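Local coordinates for SusD homolog (Bacteroides thetaiotaomicron, PDB 4MRU), which probably binds mucin O-glycans as a SusD-like outer-membrane lipoprotein with a TPR-like helical fold, at residues Tyr271-Arg276 with Glu369-Ser374; Asp350-Gly355 with Ile396-Asn401; Cys266-Asn269 with Arg275-Lys278; Val330-Ala335 with Glu413-Gln418. One frame throughout, in Å; residues are numbered along the deposited sequence.

Following the chain from the N terminus, interaction 3 comes first and closes the shortest loop, folding helix 262-270 onto helix 276-279. The linker between these helices also opens interaction 1, which shares R275 and R276 with interaction 3 and closes much later, at helix 368-371. Before that closure, helix 327-339 opens interaction 4 and helix 348-363 opens interaction 2, so interaction 1 crosses both. Interaction 2 closes on the loop 396-401 and interaction 4 on helix 408-423, which puts interaction 2 wholly within the span of interaction 4. Q418 of interaction 4 bonds to Y371 and R275 of interaction 1, joining helix 408-423 to the linker 271-276 and helix 368-371.

Interaction 1: Tyr271-Arg276 with Glu369-Ser374; sequences YADPRR and EDYLNS. With MG (magnesium ion), chain C.
D273 and Y371 meet with their CA atoms 7.4 Å apart, where the linker after helix 262-270 passes helix 368-371. A272 leaves the first helix with positive phi, in a Schellman motif, and a type I turn from D273 to R276 leads into helix 276-279. A second type I turn, Y371 to S374, lies in the partner segment.

The Y371 ring carries the contact. Its CG is anti to the backbone N (chi1 176°), which swings the ring out to the linker and sets its OH 2.8 Å from D273 OD2. R275 NH2 makes a weak bond to this hydroxyl at 3.2 Å, in the plane of a guanidinium that stands almost upright to the ring, at 84°. The buried oxygen has a bond from Q418 NE2 of helix 408-423. Nearer the root of the ring, Y371 CE1 lies 3.8 Å from Y271 CB, while P274 CD packs near Y371 CD1.

R275 holds D273 side-on: NE reaches OD1 at 2.9 Å and NH2 reaches OD2, each on a syn lone pair. OD1 also takes R275 N, a capping bond, so the carboxylate is held firmly beside Y371. One water joins Y271 O to S374 OG, and Y271 OH bonds to I396 O.

Beyond the turn, N373 OD1 binds the magnesium ion at 2.1 Å, with five waters completing six ligands. The Schellman motif thus ends one helix and the D273 side chain caps the turn into the next, while one protein oxygen among six ligands marks a largely hydrated magnesium site.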
# COMPACT_ATOMS: atom_id res chain seq x y z
N TYR A 271 15.46 -12.05 -11.11
CA TYR A 271 15.14 -11.45 -12.39
C TYR A 271 16.25 -10.56 -12.90
O TYR A 271 16.11 -9.99 -13.99
CB TYR A 271 13.87 -10.60 -12.26
CG TYR A 271 12.57 -11.30 -11.88
CD1 TYR A 271 12.34 -12.64 -12.14
CD2 TYR A 271 11.53 -10.57 -11.31
CE1 TYR A 271 11.12 -13.25 -11.83
CE2 TYR A 271 10.30 -11.15 -11.00
CZ TYR A 271 10.11 -12.49 -11.26
OH TYR A 271 8.90 -13.06 -10.97
N ALA A 272 17.33 -10.39 -12.15
CA ALA A 272 18.40 -9.50 -12.52
C ALA A 272 17.84 -8.11 -12.92
O ALA A 272 18.20 -7.49 -13.91
CB ALA A 272 19.25 -10.12 -13.64
N ASP A 273 16.97 -7.60 -12.06
CA ASP A 273 16.12 -6.45 -12.38
C ASP A 273 16.98 -5.19 -12.43
O ASP A 273 17.61 -4.81 -11.42
CB ASP A 273 15.03 -6.37 -11.31
CG ASP A 273 13.90 -5.45 -11.66
OD1 ASP A 273 14.14 -4.34 -12.12
OD2 ASP A 273 12.75 -5.86 -11.40
N PRO A 274 17.01 -4.49 -13.60
CA PRO A 274 17.77 -3.25 -13.64
C PRO A 274 17.31 -2.14 -12.66
O PRO A 274 18.05 -1.20 -12.46
CB PRO A 274 17.57 -2.77 -15.10
CG PRO A 274 17.22 -4.00 -15.87
CD PRO A 274 16.40 -4.84 -14.90
N ARG A 275 16.15 -2.25 -12.02
CA ARG A 275 15.72 -1.23 -11.06
C ARG A 275 16.42 -1.30 -9.70
O ARG A 275 16.20 -0.42 -8.84
CB ARG A 275 14.20 -1.32 -10.84
CG ARG A 275 13.41 -0.88 -12.05
CD ARG A 275 11.93 -1.25 -11.92
NE ARG A 275 11.73 -2.68 -12.10
CZ ARG A 275 10.54 -3.25 -12.27
NH1 ARG A 275 9.43 -2.54 -12.28
NH2 ARG A 275 10.46 -4.56 -12.45
N ARG A 276 17.16 -2.38 -9.46
CA ARG A 276 17.76 -2.59 -8.14
C ARG A 276 18.63 -1.42 -7.72
O ARG A 276 18.57 -1.02 -6.58
CB ARG A 276 18.56 -3.90 -8.12
CG ARG A 276 17.68 -5.12 -8.01
CD ARG A 276 18.48 -6.41 -8.17
NE ARG A 276 19.13 -6.45 -9.46
CZ ARG A 276 20.15 -7.26 -9.77
NH1 ARG A 276 20.63 -8.13 -8.88
NH2 ARG A 276 20.68 -7.20 -10.99
N GLU A 369 12.40 -3.81 -22.30
CA GLU A 369 11.91 -4.69 -23.37
C GLU A 369 12.55 -6.07 -23.25
O GLU A 369 11.84 -7.04 -23.35
CB GLU A 369 12.14 -4.08 -24.76
CG GLU A 369 11.29 -2.82 -25.03
CD GLU A 369 9.86 -3.08 -25.52
OE1 GLU A 369 9.34 -4.21 -25.35
OE2 GLU A 369 9.22 -2.13 -26.06
N ASP A 370 13.88 -6.16 -23.03
CA ASP A 370 14.51 -7.47 -22.78
C ASP A 370 14.02 -8.14 -21.47
O ASP A 370 13.82 -9.33 -21.43
CB ASP A 370 16.03 -7.36 -22.72
CG ASP A 370 16.65 -7.22 -24.10
OD1 ASP A 370 15.99 -7.58 -25.10
OD2 ASP A 370 17.81 -6.75 -24.18
N TYR A 371 13.86 -7.37 -20.40
CA TYR A 371 13.37 -7.84 -19.11
C TYR A 371 12.00 -8.52 -19.26
O TYR A 371 11.73 -9.56 -18.71
CB TYR A 371 13.30 -6.66 -18.13
CG TYR A 371 12.72 -6.96 -16.74
CD1 TYR A 371 13.55 -7.39 -15.71
CD2 TYR A 371 11.39 -6.75 -16.47
CE1 TYR A 371 13.07 -7.64 -14.45
CE2 TYR A 371 10.88 -6.98 -15.17
CZ TYR A 371 11.73 -7.39 -14.17
OH TYR A 371 11.23 -7.62 -12.90
N LEU A 372 11.17 -7.95 -20.11
CA LEU A 372 9.82 -8.48 -20.36
C LEU A 372 9.81 -9.86 -21.02
O LEU A 372 8.79 -10.52 -21.00
CB LEU A 372 9.03 -7.48 -21.23
CG LEU A 372 8.40 -6.30 -20.49
CD1 LEU A 372 7.86 -5.33 -21.50
CD2 LEU A 372 7.32 -6.80 -19.57
N ASN A 373 10.93 -10.31 -21.57
CA ASN A 373 11.02 -11.66 -22.07
C ASN A 373 11.77 -12.60 -21.17
O ASN A 373 12.14 -13.70 -21.59
CB ASN A 373 11.68 -11.62 -23.44
CG ASN A 373 10.79 -10.98 -24.47
OD1 ASN A 373 9.61 -11.24 -24.54
ND2 ASN A 373 11.37 -10.08 -25.26
N SER A 374 12.03 -12.18 -19.94
CA SER A 374 12.82 -12.98 -19.03
C SER A 374 12.05 -14.22 -18.61
O SER A 374 10.83 -14.16 -18.33
CB SER A 374 13.20 -12.17 -17.78
OG SER A 374 13.80 -13.01 -16.80
MG MG C . 7.82 -10.78 -25.66
O HOH W 1 15.92 -11.67 -16.15
O HOH W 2 9.04 -9.90 -27.15
O HOH W 3 7.96 -12.76 -26.52
O HOH W 4 6.58 -11.48 -24.14
O HOH W 5 6.10 -10.30 -26.83
O HOH W 6 7.71 -8.90 -24.70

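Interaction 2: Asp350-Gly355 with Ile396-Asn401; sequences DFYETG and ITVKWN. With EDO (1,2-ethanediol), chain L.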
# COMPACT_ATOMS: atom_id res chain seq x y z
N ASP A 350 -0.77 -6.15 -23.11
CA ASP A 350 -0.29 -4.81 -23.41
C ASP A 350 -0.23 -3.92 -22.17
O ASP A 350 0.73 -3.19 -21.97
CB ASP A 350 -1.13 -4.19 -24.52
CG ASP A 350 -0.96 -4.94 -25.83
OD1 ASP A 350 0.10 -5.60 -25.99
OD2 ASP A 350 -1.86 -4.90 -26.67
N PHE A 351 -1.27 -3.98 -21.34
CA PHE A 351 -1.26 -3.21 -20.08
C PHE A 351 -0.16 -3.69 -19.15
O PHE A 351 0.49 -2.88 -18.50
CB PHE A 351 -2.60 -3.30 -19.36
CG PHE A 351 -3.69 -2.46 -20.00
CD1 PHE A 351 -3.49 -1.11 -20.23
CD2 PHE A 351 -4.88 -3.03 -20.38
CE1 PHE A 351 -4.48 -0.32 -20.81
CE2 PHE A 351 -5.89 -2.25 -20.98
CZ PHE A 351 -5.68 -0.89 -21.21
N TYR A 352 0.04 -5.01 -19.09
CA TYR A 352 1.09 -5.57 -18.28
C TYR A 352 2.44 -5.05 -18.73
O TYR A 352 3.25 -4.55 -17.92
CB TYR A 352 1.06 -7.11 -18.35
CG TYR A 352 2.24 -7.83 -17.70
CD1 TYR A 352 2.35 -7.93 -16.31
CD2 TYR A 352 3.21 -8.42 -18.47
CE1 TYR A 352 3.41 -8.58 -15.73
CE2 TYR A 352 4.25 -9.11 -17.90
CZ TYR A 352 4.35 -9.18 -16.53
OH TYR A 352 5.39 -9.87 -16.00
N GLU A 353 2.69 -5.13 -20.02
CA GLU A 353 3.99 -4.70 -20.55
C GLU A 353 4.19 -3.21 -20.38
O GLU A 353 5.28 -2.77 -20.02
CB GLU A 353 4.13 -5.12 -22.01
CG GLU A 353 4.24 -6.61 -22.11
CD GLU A 353 4.88 -7.11 -23.40
OE1 GLU A 353 4.73 -6.47 -24.48
OE2 GLU A 353 5.53 -8.17 -23.30
N THR A 354 3.12 -2.45 -20.61
CA THR A 354 3.13 -1.01 -20.38
C THR A 354 3.39 -0.66 -18.90
O THR A 354 4.15 0.25 -18.61
CB THR A 354 1.80 -0.40 -20.87
OG1 THR A 354 1.72 -0.58 -22.28
CG2 THR A 354 1.71 1.06 -20.52
N GLY A 355 2.85 -1.42 -17.97
CA GLY A 355 3.09 -1.19 -16.57
C GLY A 355 4.55 -1.35 -16.22
O GLY A 355 5.11 -0.55 -15.48
N ILE A 396 7.31 -17.90 -10.52
CA ILE A 396 6.74 -16.98 -11.50
C ILE A 396 7.82 -16.18 -12.25
O ILE A 396 8.71 -15.59 -11.67
CB ILE A 396 5.71 -15.99 -10.87
CG1 ILE A 396 4.92 -15.21 -11.95
CG2 ILE A 396 6.37 -15.02 -9.90
CD1 ILE A 396 4.03 -16.08 -12.82
N THR A 397 7.71 -16.18 -13.57
CA THR A 397 8.63 -15.42 -14.42
C THR A 397 7.99 -14.17 -14.92
O THR A 397 6.76 -13.98 -14.82
CB THR A 397 9.04 -16.26 -15.63
OG1 THR A 397 7.89 -16.53 -16.40
CG2 THR A 397 9.69 -17.60 -15.21
N VAL A 398 8.81 -13.31 -15.50
CA VAL A 398 8.30 -12.04 -16.05
C VAL A 398 7.55 -12.21 -17.37
O VAL A 398 6.50 -11.60 -17.58
CB VAL A 398 9.42 -11.03 -16.30
CG1 VAL A 398 8.84 -9.73 -16.87
CG2 VAL A 398 10.19 -10.74 -15.01
N LYS A 399 8.06 -13.08 -18.22
CA LYS A 399 7.49 -13.21 -19.57
C LYS A 399 6.01 -13.64 -19.56
O LYS A 399 5.63 -14.66 -18.96
CB LYS A 399 8.34 -14.18 -20.41
CG LYS A 399 7.95 -14.28 -21.90
CD LYS A 399 8.88 -15.22 -22.66
CE LYS A 399 8.62 -15.26 -24.15
NZ LYS A 399 7.25 -15.81 -24.42
N TRP A 400 5.20 -12.89 -20.28
CA TRP A 400 3.75 -13.15 -20.41
C TRP A 400 3.44 -14.56 -20.93
O TRP A 400 4.11 -15.07 -21.83
CB TRP A 400 3.08 -12.08 -21.29
CG TRP A 400 1.58 -12.19 -21.36
CD1 TRP A 400 0.84 -12.78 -22.35
CD2 TRP A 400 0.65 -11.72 -20.38
NE1 TRP A 400 -0.49 -12.70 -22.04
CE2 TRP A 400 -0.63 -12.03 -20.85
CE3 TRP A 400 0.78 -11.07 -19.15
CZ2 TRP A 400 -1.79 -11.69 -20.14
CZ3 TRP A 400 -0.38 -10.69 -18.46
CH2 TRP A 400 -1.63 -11.01 -18.95
N ASN A 401 2.44 -15.21 -20.33
CA ASN A 401 2.03 -16.54 -20.75
C ASN A 401 0.95 -16.32 -21.79
O ASN A 401 -0.12 -15.84 -21.48
CB ASN A 401 1.51 -17.37 -19.59
CG ASN A 401 1.15 -18.79 -20.00
OD1 ASN A 401 0.65 -19.03 -21.10
ND2 ASN A 401 1.34 -19.73 -19.10
C1 EDO L . 6.82 -18.84 -22.14
O1 EDO L . 6.01 -17.67 -22.43
C2 EDO L . 7.47 -19.45 -23.37
O2 EDO L . 8.25 -18.50 -24.13
O HOH W 7 6.17 -10.32 -21.70
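The Y352 ring, on helix 348-363, lies obliquely against the six-membered ring of W400, with planes 44° apart and centroids separated by 5.4 Å. The closest carbons are Y352 CD2 and W400 CE3, at 3.7 Å, and Y352 CB adds to the overlap by resting near W400 CZ3. Both side chains have CG anti to the backbone N (chi1 171° for Y352, -174° for W400), and each ring is thereby carried across to the other segment.

Past the tryptophan, the tyrosine reaches the loop backbone itself. Its OH donates to V398 O at 2.6 Å, lying in the carbonyl plane on a lone pair, and the same hydroxyl comes within 3.6 Å of V398 CG1. A water makes a second link: it donates to E353 OE2 and accepts from W400 N, which lies 3.1 Å from the water oxygen.

Helix 408-423 flanks the contact through Q418, against which both Y352 and V398 pack, and F332 of helix 327-339 touches Y352 as well. W400 lies about 7 Å, side chain to ion, from the magnesium bound by N373.

Loop 396-401 has no regular structure here, and its attachment to the helix combines aromatic overlap with a short hydroxyl-to-carbonyl bond. The bond uses a backbone acceptor and so tethers the loop at V398, one of several anchors, while the water bridge satisfies W400 N.

Interaction 3: Cys266-Asn269 with Arg275-Lys278; sequences CYMN and RRDK. With EDO (1,2-ethanediol), chain I.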
# COMPACT_ATOMS: atom_id res chain seq x y z
N CYS A 266 14.88 -11.59 -3.33
CA CYS A 266 14.82 -12.87 -4.02
C CYS A 266 14.24 -12.74 -5.42
O CYS A 266 14.79 -13.28 -6.39
CB CYS A 266 13.94 -13.88 -3.26
SG CYS A 266 14.75 -14.55 -1.81
N TYR A 267 13.13 -12.02 -5.54
CA TYR A 267 12.54 -11.81 -6.83
C TYR A 267 13.47 -10.95 -7.72
O TYR A 267 13.74 -11.33 -8.83
CB TYR A 267 11.19 -11.11 -6.73
CG TYR A 267 10.05 -11.99 -6.30
CD1 TYR A 267 9.84 -12.31 -4.96
CD2 TYR A 267 9.16 -12.52 -7.26
CE1 TYR A 267 8.77 -13.08 -4.57
CE2 TYR A 267 8.11 -13.32 -6.87
CZ TYR A 267 7.92 -13.61 -5.55
OH TYR A 267 6.84 -14.38 -5.22
N MSE A 268 13.92 -9.80 -7.23
CA MSE A 268 14.62 -8.82 -8.09
C MSE A 268 16.04 -9.28 -8.41
O MSE A 268 16.53 -8.99 -9.52
CB MSE A 268 14.61 -7.43 -7.48
CG MSE A 268 13.25 -6.79 -7.61
SE MSE A 268 13.18 -5.03 -6.75
CE MSE A 268 13.81 -3.92 -8.32
N ASN A 269 16.72 -9.99 -7.52
CA ASN A 269 18.00 -10.65 -7.89
C ASN A 269 17.78 -11.80 -8.88
O ASN A 269 18.55 -11.97 -9.81
CB ASN A 269 18.78 -11.17 -6.70
CG ASN A 269 19.53 -10.08 -5.95
OD1 ASN A 269 19.60 -8.90 -6.37
ND2 ASN A 269 20.11 -10.46 -4.86
N ARG A 275 16.15 -2.25 -12.02
CA ARG A 275 15.72 -1.23 -11.06
C ARG A 275 16.42 -1.30 -9.70
O ARG A 275 16.20 -0.42 -8.84
CB ARG A 275 14.20 -1.32 -10.84
CG ARG A 275 13.41 -0.88 -12.05
CD ARG A 275 11.93 -1.25 -11.92
NE ARG A 275 11.73 -2.68 -12.10
CZ ARG A 275 10.54 -3.25 -12.27
NH1 ARG A 275 9.43 -2.54 -12.28
NH2 ARG A 275 10.46 -4.56 -12.45
N ARG A 276 17.16 -2.38 -9.46
CA ARG A 276 17.76 -2.59 -8.14
C ARG A 276 18.63 -1.42 -7.72
O ARG A 276 18.57 -1.02 -6.58
CB ARG A 276 18.56 -3.90 -8.12
CG ARG A 276 17.68 -5.12 -8.01
CD ARG A 276 18.48 -6.41 -8.17
NE ARG A 276 19.13 -6.45 -9.46
CZ ARG A 276 20.15 -7.26 -9.77
NH1 ARG A 276 20.63 -8.13 -8.88
NH2 ARG A 276 20.68 -7.20 -10.99
N ASP A 277 19.39 -0.84 -8.64
CA ASP A 277 20.32 0.22 -8.24
C ASP A 277 19.59 1.54 -8.01
O ASP A 277 20.18 2.48 -7.51
CB ASP A 277 21.51 0.39 -9.20
CG ASP A 277 21.17 1.13 -10.47
OD1 ASP A 277 20.02 1.05 -10.93
OD2 ASP A 277 22.07 1.83 -10.99
N LYS A 278 18.31 1.59 -8.37
CA LYS A 278 17.46 2.74 -8.04
C LYS A 278 16.66 2.49 -6.76
O LYS A 278 16.21 3.43 -6.13
CB LYS A 278 16.49 3.01 -9.19
CG LYS A 278 17.20 3.22 -10.56
CD LYS A 278 17.96 4.50 -10.57
CE LYS A 278 18.53 4.82 -11.96
NZ LYS A 278 19.21 3.65 -12.54
C1 EDO I . 18.70 -13.76 -3.70
O1 EDO I . 20.00 -13.41 -4.22
C2 EDO I . 18.70 -13.77 -2.17
O2 EDO I . 19.66 -14.70 -1.57
O HOH W 8 21.46 -11.18 -10.05
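R276 and M268, the two residues most covered here, join two consecutive helices, 262-270 and 276-279, linked by a short loop with a Schellman exit at A272. M268, a selenomethionine in the crystal, has its CB directed at the second helix. This CB meets R276 CG at 3.9 Å, and the chain bends at its last torsion (chi3 88°) to set CE against R275 CB, 3.6 Å away. The selenomethionine and R275 side chains cross at about a right angle, and I421 of helix 408-423 touches both.

R276 folds back over the end of the first helix. M268 O lies over one face of the guanidinium and is 3.5 Å from R276 CD, so the arginine covers a carbonyl of the last helical turn. N269 provides the polar end of the contact: its OD1 accepts from R276 NH1 at 2.8 Å, with an N-H...O angle of 161°. The acceptor lies in the guanidinium plane, yet the donor sits 44° above the plane of the amide, away from a lone pair; the two flat groups are themselves steeply inclined to each other.

D273 O in the linker accepts from R276 NE, giving the guanidinium a second anchor. A leucine in place of R276 would probably leave N269 OD1 without this donor and D273 O without its side-chain partner, so that the amide is held from its nitrogen side. There a 1,2-ethanediol molecule, probably from the crystallisation liquor, has settled: N269 ND2 bonds to Y291 O and, at 3.0 Å, to O1 of the ethanediol.

Interaction 4: Val330-Ala335 with Glu413-Gln418; sequences VAFLRA and ERIITQ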
# COMPACT_ATOMS: atom_id res chain seq x y z
N VAL A 330 -1.57 1.90 -12.24
CA VAL A 330 -2.82 1.98 -13.01
C VAL A 330 -2.81 1.02 -14.20
O VAL A 330 -3.78 0.32 -14.44
CB VAL A 330 -3.07 3.44 -13.47
CG1 VAL A 330 -4.17 3.51 -14.54
CG2 VAL A 330 -3.47 4.26 -12.28
N ALA A 331 -1.66 0.91 -14.88
CA ALA A 331 -1.53 -0.04 -15.96
C ALA A 331 -1.71 -1.49 -15.47
O ALA A 331 -2.34 -2.28 -16.15
CB ALA A 331 -0.18 0.13 -16.68
N PHE A 332 -1.14 -1.84 -14.31
CA PHE A 332 -1.29 -3.20 -13.77
C PHE A 332 -2.71 -3.48 -13.32
O PHE A 332 -3.21 -4.59 -13.47
CB PHE A 332 -0.29 -3.45 -12.63
CG PHE A 332 1.13 -3.54 -13.10
CD1 PHE A 332 1.49 -4.46 -14.08
CD2 PHE A 332 2.11 -2.75 -12.56
CE1 PHE A 332 2.80 -4.55 -14.50
CE2 PHE A 332 3.43 -2.82 -12.97
CZ PHE A 332 3.79 -3.75 -13.93
N LEU A 333 -3.40 -2.46 -12.84
CA LEU A 333 -4.82 -2.60 -12.51
C LEU A 333 -5.63 -2.86 -13.78
O LEU A 333 -6.50 -3.72 -13.81
CB LEU A 333 -5.34 -1.36 -11.78
CG LEU A 333 -4.86 -1.23 -10.32
CD1 LEU A 333 -5.03 0.19 -9.81
CD2 LEU A 333 -5.63 -2.20 -9.45
N ARG A 334 -5.36 -2.10 -14.82
CA ARG A 334 -6.03 -2.32 -16.10
C ARG A 334 -5.68 -3.70 -16.67
O ARG A 334 -6.53 -4.34 -17.26
CB ARG A 334 -5.71 -1.19 -17.09
CG ARG A 334 -6.36 0.11 -16.66
CD ARG A 334 -5.89 1.28 -17.47
NE ARG A 334 -6.64 1.40 -18.72
CZ ARG A 334 -6.41 2.35 -19.61
NH1 ARG A 334 -5.44 3.24 -19.39
NH2 ARG A 334 -7.15 2.43 -20.70
N ALA A 335 -4.43 -4.16 -16.49
CA ALA A 335 -4.08 -5.48 -16.97
C ALA A 335 -4.92 -6.56 -16.31
O ALA A 335 -5.38 -7.45 -16.98
CB ALA A 335 -2.58 -5.79 -16.75
N GLU A 413 -0.68 -13.75 -11.24
CA GLU A 413 0.48 -13.80 -10.38
C GLU A 413 1.60 -12.86 -10.89
O GLU A 413 2.16 -12.11 -10.10
CB GLU A 413 0.99 -15.23 -10.22
CG GLU A 413 2.20 -15.33 -9.30
CD GLU A 413 2.68 -16.73 -9.06
OE1 GLU A 413 2.18 -17.69 -9.77
OE2 GLU A 413 3.60 -16.88 -8.20
N ARG A 414 1.91 -12.88 -12.19
CA ARG A 414 2.95 -11.97 -12.71
C ARG A 414 2.46 -10.51 -12.73
O ARG A 414 3.24 -9.63 -12.43
CB ARG A 414 3.52 -12.42 -14.08
CG ARG A 414 2.56 -12.65 -15.21
CD ARG A 414 3.34 -12.89 -16.51
NE ARG A 414 4.30 -13.97 -16.35
CZ ARG A 414 4.00 -15.27 -16.44
NH1 ARG A 414 2.75 -15.66 -16.66
NH2 ARG A 414 4.93 -16.17 -16.25
N ILE A 415 1.18 -10.24 -13.05
CA ILE A 415 0.68 -8.87 -12.99
C ILE A 415 0.89 -8.32 -11.56
O ILE A 415 1.43 -7.26 -11.37
CB ILE A 415 -0.80 -8.79 -13.38
CG1 ILE A 415 -0.98 -9.09 -14.87
CG2 ILE A 415 -1.38 -7.42 -12.99
CD1 ILE A 415 -2.40 -9.31 -15.28
N ILE A 416 0.51 -9.08 -10.55
CA ILE A 416 0.56 -8.59 -9.20
C ILE A 416 2.00 -8.56 -8.71
O ILE A 416 2.43 -7.62 -7.97
CB ILE A 416 -0.30 -9.45 -8.26
CG1 ILE A 416 -1.80 -9.39 -8.62
CG2 ILE A 416 -0.10 -9.01 -6.81
CD1 ILE A 416 -2.46 -8.02 -8.58
N THR A 417 2.79 -9.53 -9.11
CA THR A 417 4.23 -9.52 -8.74
C THR A 417 4.93 -8.29 -9.28
O THR A 417 5.67 -7.59 -8.57
CB THR A 417 4.93 -10.78 -9.22
OG1 THR A 417 4.40 -11.91 -8.53
CG2 THR A 417 6.43 -10.73 -8.94
N GLN A 418 4.71 -8.01 -10.56
CA GLN A 418 5.30 -6.80 -11.17
C GLN A 418 4.75 -5.49 -10.56
O GLN A 418 5.48 -4.53 -10.35
CB GLN A 418 5.13 -6.86 -12.68
CG GLN A 418 6.08 -7.87 -13.30
CD GLN A 418 7.54 -7.50 -13.05
OE1 GLN A 418 7.97 -6.33 -13.19
NE2 GLN A 418 8.34 -8.50 -12.82
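E413 O is gripped twice, by T417 N and by T417 OG1 at 2.7 Å, from opposite faces of its plane, on the helix whose I415 and Q418 pack against F332. This helix, 408-423, runs antiparallel to helix 327-339, an antiparallel packing of two helices within the TPR-like helical fold of a SusD homolog: the axes of the two short segments approach to 9.6 Å, with their directions 167° apart.

The F332 ring covers the backbone and the root of Q418. F332 CZ lies 3.6 Å from Q418 CB, and Q418 C sits over one face of the ring. Q418 then bends at chi2 (-62°), which turns its amide away from the phenylalanine; there OE1 accepts from R275 NH2 and NE2 bonds to Y371 OH, so these buried polar atoms are satisfied. An alanine at F332 would probably open a gap over Q418 CB and leave the stem of that glutamine freer to shift, disturbing its bonds to R275 and Y371.

I415 meets helix 327-339 with both its branches. One ends at CD1, which touches A335 CB at 3.8 Å, three residues on from F332, about one turn. No hydrogen bond joins the two segments, and the backbones come close, with F332 CA and I415 CA 6.1 Å apart. The second branch, I415 CG2, rests 3.4 Å from F332 O.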